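Local coordinates for protein transcriptional regulators (LACI-FAMILY TRANSCRIPTIONAL REGULATORY PROTEIN) (Corynebacterium glutamicum, PDB 3GYB) that probably acts as a DNA-binding transcription factor of the LacI family, with a periplasmic binding protein-like domain that binds magnesium in this crystal, at residues A[212-215]-A[216-219]; A[199-202]-A[203-206]; A[239-242]-A[243-246]. All blocks are in the same frame, centred on the assembly; numbering follows the deposited sequence.

Contact 1 (A[212-215]-A[216-219]); sequences DNTP and LAQT. With MG (magnesium ion), chain C.
The bond from Ala217 N to the side chain of Thr214 marks this contact as a helix N-cap, placed where the loop after strand 207-211 turns into the short, weakly bonded helix 215-218. Ala217 N reaches Thr214 OG1 at 3.2 Å with an angle of 153° at the hydrogen. The hydroxyl can meet it because OG1 sits between the backbone N and the carbonyl carbon of Thr214 (chi1 54°), turned into the first helical turn. Backbone bonds from Ala217 N and Gln218 N to Thr214 O are weak, whereas the capping bond to OG1 is the straighter one for Ala217 N.

Gln218 reaches back along the same turn with an extended chain. Its NE2 donates to Asn213 O at 3.1 Å; the acceptor lies almost within the glutamine amide plane, whereas the donor stands 46° above the carbonyl plane. A weaker bond runs from Gln218 NE2 to Thr214 O. The side chains of Asn213 and Gln218 cross at about a right angle, with Asn213 OD1 3.6 Å from Gln218 CG, while Asn213 OD1 takes its hydrogen bond from Arg266.

Asn213 O also accepts from a water 2.7 Å away, and that water is a ligand of the magnesium ion. Asp212 O binds the metal directly at 2.2 Å; two more waters, Asp229 and Ser231 complete the site. Gln218 therefore grips a carbonyl in the metal's second shell.

At the far end Thr219 OG1 donates to Leu216 O at 2.7 Å, in the carbonyl plane. Leu216 packs on Leu216 of the second subunit, Ala217 rests on Asp185 at the start of helix 185-198, and Asp212 is backbone-bonded to Ile227 in the neighbouring strand 226-228.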
loop_
_atom_site.group_PDB
_atom_site.type_symbol
_atom_site.label_atom_id
_atom_site.label_comp_id
_atom_site.label_asym_id
_atom_site.label_seq_id
_atom_site.Cartn_x
_atom_site.Cartn_y
_atom_site.Cartn_z
ATOM N N ASP A 212 9.272 -4.621 8.525
ATOM C CA ASP A 212 8.629 -5.122 7.302
ATOM C C ASP A 212 9.347 -4.754 6.011
ATOM O O ASP A 212 9.250 -5.476 5.038
ATOM C CB ASP A 212 7.177 -4.640 7.140
ATOM C CG ASP A 212 6.215 -5.305 8.105
ATOM O OD1 ASP A 212 6.602 -6.295 8.761
ATOM O OD2 ASP A 212 5.063 -4.829 8.195
ATOM N N ASN A 213 10.072 -3.642 5.994
ATOM C CA ASN A 213 10.722 -3.185 4.763
ATOM C C ASN A 213 9.703 -3.147 3.624
ATOM O O ASN A 213 9.910 -3.720 2.541
ATOM C CB ASN A 213 11.900 -4.066 4.347
ATOM C CG ASN A 213 12.678 -3.448 3.190
ATOM O OD1 ASN A 213 12.907 -2.240 3.180
ATOM N ND2 ASN A 213 13.078 -4.263 2.216
ATOM N N THR A 214 8.594 -2.470 3.895
ATOM C CA THR A 214 7.516 -2.289 2.930
ATOM C C THR A 214 8.044 -1.421 1.793
ATOM O O THR A 214 9.078 -0.766 1.931
ATOM C CB THR A 214 6.347 -1.509 3.547
ATOM O OG1 THR A 214 6.848 -0.281 4.096
ATOM C CG2 THR A 214 5.653 -2.311 4.628
ATOM N N PRO A 215 7.341 -1.406 0.652
ATOM C CA PRO A 215 7.787 -0.581 -0.475
ATOM C C PRO A 215 7.835 0.890 -0.039
ATOM O O PRO A 215 8.682 1.656 -0.493
ATOM C CB PRO A 215 6.714 -0.837 -1.528
ATOM C CG PRO A 215 6.338 -2.264 -1.267
ATOM C CD PRO A 215 6.238 -2.297 0.247
ATOM N N LEU A 216 6.926 1.271 0.855
ATOM C CA LEU A 216 6.869 2.639 1.367
ATOM C C LEU A 216 8.171 3.013 2.071
ATOM O O LEU A 216 8.695 4.117 1.902
ATOM C CB LEU A 216 5.706 2.792 2.357
ATOM C CG LEU A 216 4.272 2.655 1.838
ATOM C CD1 LEU A 216 3.306 2.599 3.016
ATOM C CD2 LEU A 216 3.937 3.827 0.930
ATOM N N ALA A 217 8.693 2.088 2.868
ATOM C CA ALA A 217 9.930 2.336 3.596
ATOM C C ALA A 217 11.095 2.538 2.642
ATOM O O ALA A 217 12.054 3.235 2.963
ATOM C CB ALA A 217 10.226 1.158 4.538
ATOM N N GLN A 218 10.987 1.923 1.469
ATOM C CA GLN A 218 12.016 1.978 0.432
ATOM C C GLN A 218 12.050 3.270 -0.377
ATOM O O GLN A 218 13.026 3.537 -1.084
ATOM C CB GLN A 218 11.829 0.803 -0.527
ATOM C CG GLN A 218 11.949 -0.570 0.120
ATOM C CD GLN A 218 11.473 -1.677 -0.794
ATOM O OE1 GLN A 218 11.730 -1.651 -1.996
ATOM N NE2 GLN A 218 10.783 -2.667 -0.229
ATOM N N THR A 219 10.993 4.066 -0.293
ATOM C CA THR A 219 10.950 5.315 -1.056
ATOM C C THR A 219 11.942 6.347 -0.530
ATOM O O THR A 219 12.308 6.345 0.646
ATOM C CB THR A 219 9.539 5.949 -1.027
ATOM O OG1 THR A 219 9.201 6.299 0.322
ATOM C CG2 THR A 219 8.498 4.981 -1.580
HETATM MG MG MG C . 8.912 -7.348 4.017
HETATM O O HOH W 1 8.612 -6.082 2.201
HETATM O O HOH W 2 11.020 -7.459 3.495
HETATM O O HOH W 3 6.797 -7.411 4.668
#

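Contact 2 (A[199-202]-A[203-206])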
loop_
_atom_site.group_PDB
_atom_site.type_symbol
_atom_site.label_atom_id
_atom_site.label_comp_id
_atom_site.label_asym_id
_atom_site.label_seq_id
_atom_site.Cartn_x
_atom_site.Cartn_y
_atom_site.Cartn_z
ATOM N N GLY A 199 7.312 19.075 15.143
ATOM C CA GLY A 199 8.477 19.880 14.814
ATOM C C GLY A 199 9.770 19.184 15.204
ATOM O O GLY A 199 10.809 19.824 15.384
ATOM N N LEU A 200 9.709 17.865 15.353
ATOM C CA LEU A 200 10.887 17.089 15.707
ATOM C C LEU A 200 11.541 16.576 14.436
ATOM O O LEU A 200 10.880 15.968 13.594
ATOM C CB LEU A 200 10.502 15.895 16.581
ATOM C CG LEU A 200 9.887 16.190 17.950
ATOM C CD1 LEU A 200 9.342 14.896 18.544
ATOM C CD2 LEU A 200 10.936 16.805 18.867
ATOM N N ARG A 201 12.835 16.822 14.289
ATOM C CA ARG A 201 13.536 16.347 13.111
ATOM C C ARG A 201 13.868 14.875 13.278
ATOM O O ARG A 201 14.255 14.435 14.357
ATOM C CB ARG A 201 14.830 17.136 12.901
ATOM C CG ARG A 201 14.621 18.622 12.669
ATOM C CD ARG A 201 15.936 19.285 12.301
ATOM N NE ARG A 201 16.455 18.771 11.037
ATOM C CZ ARG A 201 17.638 19.096 10.527
ATOM N NH1 ARG A 201 18.431 19.940 11.175
ATOM N NH2 ARG A 201 18.031 18.578 9.370
ATOM N N VAL A 202 13.694 14.107 12.210
ATOM C CA VAL A 202 14.030 12.691 12.240
ATOM C C VAL A 202 15.163 12.551 11.229
ATOM O O VAL A 202 14.990 12.894 10.065
ATOM C CB VAL A 202 12.829 11.815 11.809
ATOM C CG1 VAL A 202 13.259 10.364 11.703
ATOM C CG2 VAL A 202 11.689 11.956 12.827
ATOM N N PRO A 203 16.320 12.006 11.644
ATOM C CA PRO A 203 16.689 11.485 12.965
ATOM C C PRO A 203 17.371 12.441 13.949
ATOM O O PRO A 203 17.684 12.042 15.071
ATOM C CB PRO A 203 17.605 10.331 12.607
ATOM C CG PRO A 203 18.425 10.950 11.491
ATOM C CD PRO A 203 17.387 11.718 10.662
ATOM N N GLU A 204 17.605 13.687 13.546
ATOM C CA GLU A 204 18.302 14.635 14.414
ATOM C C GLU A 204 17.776 14.724 15.844
ATOM O O GLU A 204 18.562 14.787 16.795
ATOM C CB GLU A 204 18.307 16.033 13.790
ATOM C CG GLU A 204 19.214 16.188 12.569
ATOM C CD GLU A 204 18.658 15.530 11.319
ATOM O OE1 GLU A 204 17.445 15.244 11.283
ATOM O OE2 GLU A 204 19.434 15.315 10.362
ATOM N N ASP A 205 16.458 14.734 16.003
ATOM C CA ASP A 205 15.861 14.822 17.333
ATOM C C ASP A 205 15.291 13.493 17.812
ATOM O O ASP A 205 15.426 13.133 18.983
ATOM C CB ASP A 205 14.736 15.859 17.358
ATOM C CG ASP A 205 15.224 17.258 17.053
ATOM O OD1 ASP A 205 16.294 17.639 17.569
ATOM O OD2 ASP A 205 14.532 17.975 16.307
ATOM N N LEU A 206 14.666 12.762 16.899
ATOM C CA LEU A 206 14.032 11.493 17.247
ATOM C C LEU A 206 14.374 10.392 16.251
ATOM O O LEU A 206 14.300 10.610 15.045
ATOM C CB LEU A 206 12.513 11.695 17.278
ATOM C CG LEU A 206 11.607 10.487 17.539
ATOM C CD1 LEU A 206 11.708 10.084 19.002
ATOM C CD2 LEU A 206 10.172 10.844 17.200
HETATM O O HOH W 4 16.285 15.966 9.053
#
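The first torsion of Asp205, with CG anti to the carbonyl carbon (chi1 -63°), swings its carboxylate back over the start of the loop to the backbone N of Arg201. Asp205 OD2 accepts from Arg201 N at 2.9 Å with an almost straight N-H (167°); the donor meets the anti side of the oxygen, somewhat out of the carboxylate plane. The return bonds come from the backbone. Arg201 O takes Asp205 N at 2.8 Å, from above its carbonyl plane, and Leu206 N at 3.1 Å, nearly along the C=O axis. Both the N-H and the C=O of Arg201 are thus held by the second half of the loop.

This loop links helix 185-198 to strand 207-211, an alpha-to-beta connection of the alternating periplasmic binding protein-like fold. It begins with a Schellman motif at Gly199, whose positive phi takes the chain out of the helix, and reverses around the cis peptide bond between Val202 and Pro203.

On the outer side Arg201 bends at chi3 and Glu204 at chi2, which lays the carboxylate over one face of the guanidinium. The planes are 16° apart, and Glu204 CD stands 3.5 Å above the Arg201 guanidinium plane, offset toward the rim. No N-H points at Glu204 OE1, which lies well out of that plane: its salt bridge with Arg201 NE is long, 3.7 Å, and rests on charge alone. A water joins the pair, donating to Glu204 OE1 at 2.6 Å and accepting from Arg201 NH2.

Inward, Val202 CA approaches Leu206 O in a CA-H...O contact, although that buried carbonyl has no hydrogen-bond partner in the model. Leu200 CD1 lies 4.3 Å from Leu206 CD2, and both leucines pack on Leu171 of helix 160-173.

Contact 3 (A[239-242]-A[243-246])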
loop_
_atom_site.group_PDB
_atom_site.type_symbol
_atom_site.label_atom_id
_atom_site.label_comp_id
_atom_site.label_asym_id
_atom_site.label_seq_id
_atom_site.Cartn_x
_atom_site.Cartn_y
_atom_site.Cartn_z
ATOM N N ALA A 239 5.221 -21.022 -0.653
ATOM C CA ALA A 239 4.766 -21.576 -1.920
ATOM C C ALA A 239 5.287 -23.007 -2.052
ATOM O O ALA A 239 4.540 -23.916 -2.417
ATOM C CB ALA A 239 5.266 -20.717 -3.086
ATOM N N LEU A 240 6.566 -23.208 -1.751
ATOM C CA LEU A 240 7.140 -24.548 -1.834
ATOM C C LEU A 240 6.437 -25.491 -0.866
ATOM O O LEU A 240 6.158 -26.642 -1.205
ATOM C CB LEU A 240 8.636 -24.525 -1.512
ATOM C CG LEU A 240 9.572 -23.862 -2.521
ATOM C CD1 LEU A 240 11.006 -23.963 -2.018
ATOM C CD2 LEU A 240 9.425 -24.544 -3.876
ATOM N N LEU A 241 6.151 -25.012 0.341
ATOM C CA LEU A 241 5.488 -25.848 1.342
ATOM C C LEU A 241 4.090 -26.258 0.888
ATOM O O LEU A 241 3.700 -27.419 1.021
ATOM C CB LEU A 241 5.406 -25.116 2.689
ATOM C CG LEU A 241 4.818 -25.908 3.864
ATOM C CD1 LEU A 241 5.693 -27.118 4.149
ATOM C CD2 LEU A 241 4.722 -25.024 5.106
ATOM N N LEU A 242 3.329 -25.308 0.354
ATOM C CA LEU A 242 1.987 -25.616 -0.116
ATOM C C LEU A 242 2.050 -26.620 -1.264
ATOM O O LEU A 242 1.258 -27.559 -1.313
ATOM C CB LEU A 242 1.276 -24.345 -0.582
ATOM C CG LEU A 242 -0.174 -24.529 -1.039
ATOM C CD1 LEU A 242 -1.017 -25.061 0.112
ATOM C CD2 LEU A 242 -0.724 -23.203 -1.520
ATOM N N LEU A 243 2.991 -26.417 -2.184
ATOM C CA LEU A 243 3.145 -27.322 -3.318
ATOM C C LEU A 243 3.424 -28.744 -2.848
ATOM O O LEU A 243 2.951 -29.707 -3.455
ATOM C CB LEU A 243 4.280 -26.855 -4.234
ATOM C CG LEU A 243 4.014 -25.643 -5.130
ATOM C CD1 LEU A 243 5.302 -25.241 -5.824
ATOM C CD2 LEU A 243 2.936 -25.980 -6.156
ATOM N N SER A 244 4.185 -28.877 -1.766
ATOM C CA SER A 244 4.516 -30.205 -1.245
ATOM C C SER A 244 3.263 -30.900 -0.726
ATOM O O SER A 244 3.194 -32.130 -0.712
ATOM C CB SER A 244 5.575 -30.112 -0.142
ATOM O OG SER A 244 5.032 -29.594 1.061
HETATM N N MSE A 245 2.278 -30.120 -0.289
HETATM C CA MSE A 245 1.021 -30.686 0.198
HETATM C C MSE A 245 0.094 -31.010 -0.974
HETATM O O MSE A 245 -0.602 -32.024 -0.963
HETATM C CB MSE A 245 0.302 -29.707 1.131
HETATM C CG MSE A 245 1.060 -29.321 2.378
HETATM SE SE MSE A 245 0.130 -27.915 3.327
HETATM C CE MSE A 245 1.264 -27.834 4.872
ATOM N N LEU A 246 0.087 -30.142 -1.981
ATOM C CA LEU A 246 -0.750 -30.326 -3.164
ATOM C C LEU A 246 -0.316 -31.525 -4.004
ATOM O O LEU A 246 -1.131 -32.143 -4.695
ATOM C CB LEU A 246 -0.729 -29.058 -4.025
ATOM C CG LEU A 246 -1.343 -27.824 -3.356
ATOM C CD1 LEU A 246 -1.132 -26.579 -4.214
ATOM C CD2 LEU A 246 -2.830 -28.070 -3.125
#
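Leu242 sets its CG against CD1 of Leu246, 3.9 Å away, one helical turn further along; the two side chains run aslant to one another. With CG anti to the backbone N (chi1 -177°), Leu242 also places its CD1 4.4 Å from Met245 SE, the selenium of a selenomethionine. The extended chain of that residue carries Met245 CE to 4.2 Å from Leu241 CG. Its outer part thus reaches back to the two leucines of the preceding turn.

The backbone here is the C-terminal part of helix 231-246. Leu243 N bonds to Ala239 O at 3.0 Å and Leu246 N to Leu242 O at 2.9 Å, both in the i to i+4 pattern. Leu242 O accepts a second hydrogen, from Met245 N, which approaches from far above the carbonyl plane (64°), while the bond from Met245 N to Leu241 O is weak.

Ser244 supplies the polar side-chain bond: OG lies between its backbone N and carbonyl carbon (chi1 73°) and donates to Leu241 O at 2.6 Å, securing the hydroxyl against the preceding turn.

Leu242 and Leu246 both cover Ile8 of strand 7-12, and Leu241, Leu242 and Met245 meet Val83 of strand 82-85. Ala239 and Leu243 instead face Val30 and Leu31 of helix 21-31.

Followed from the N terminus, the order is contact 2, contact 1, contact 3: three local contacts in series, none nested or crossing. Contact 2 closes the loop from helix 185-198 into strand 207-211. That strand delivers the chain to contact 1, where 212-219 turns beside the magnesium site; the nearest atoms of contacts 1 and 2 are about 11 Å apart. After strand 226-228 the chain passes Asp229 and starts helix 231-246 at Ser231, these two being the other protein ligands of the metal. Contact 3 closes no loop, lying within that helix, whose side chains meet strands 7-12 and 82-85 and helix 21-31. Contacts 2 and 3 lie on opposite sides of the chain's centre.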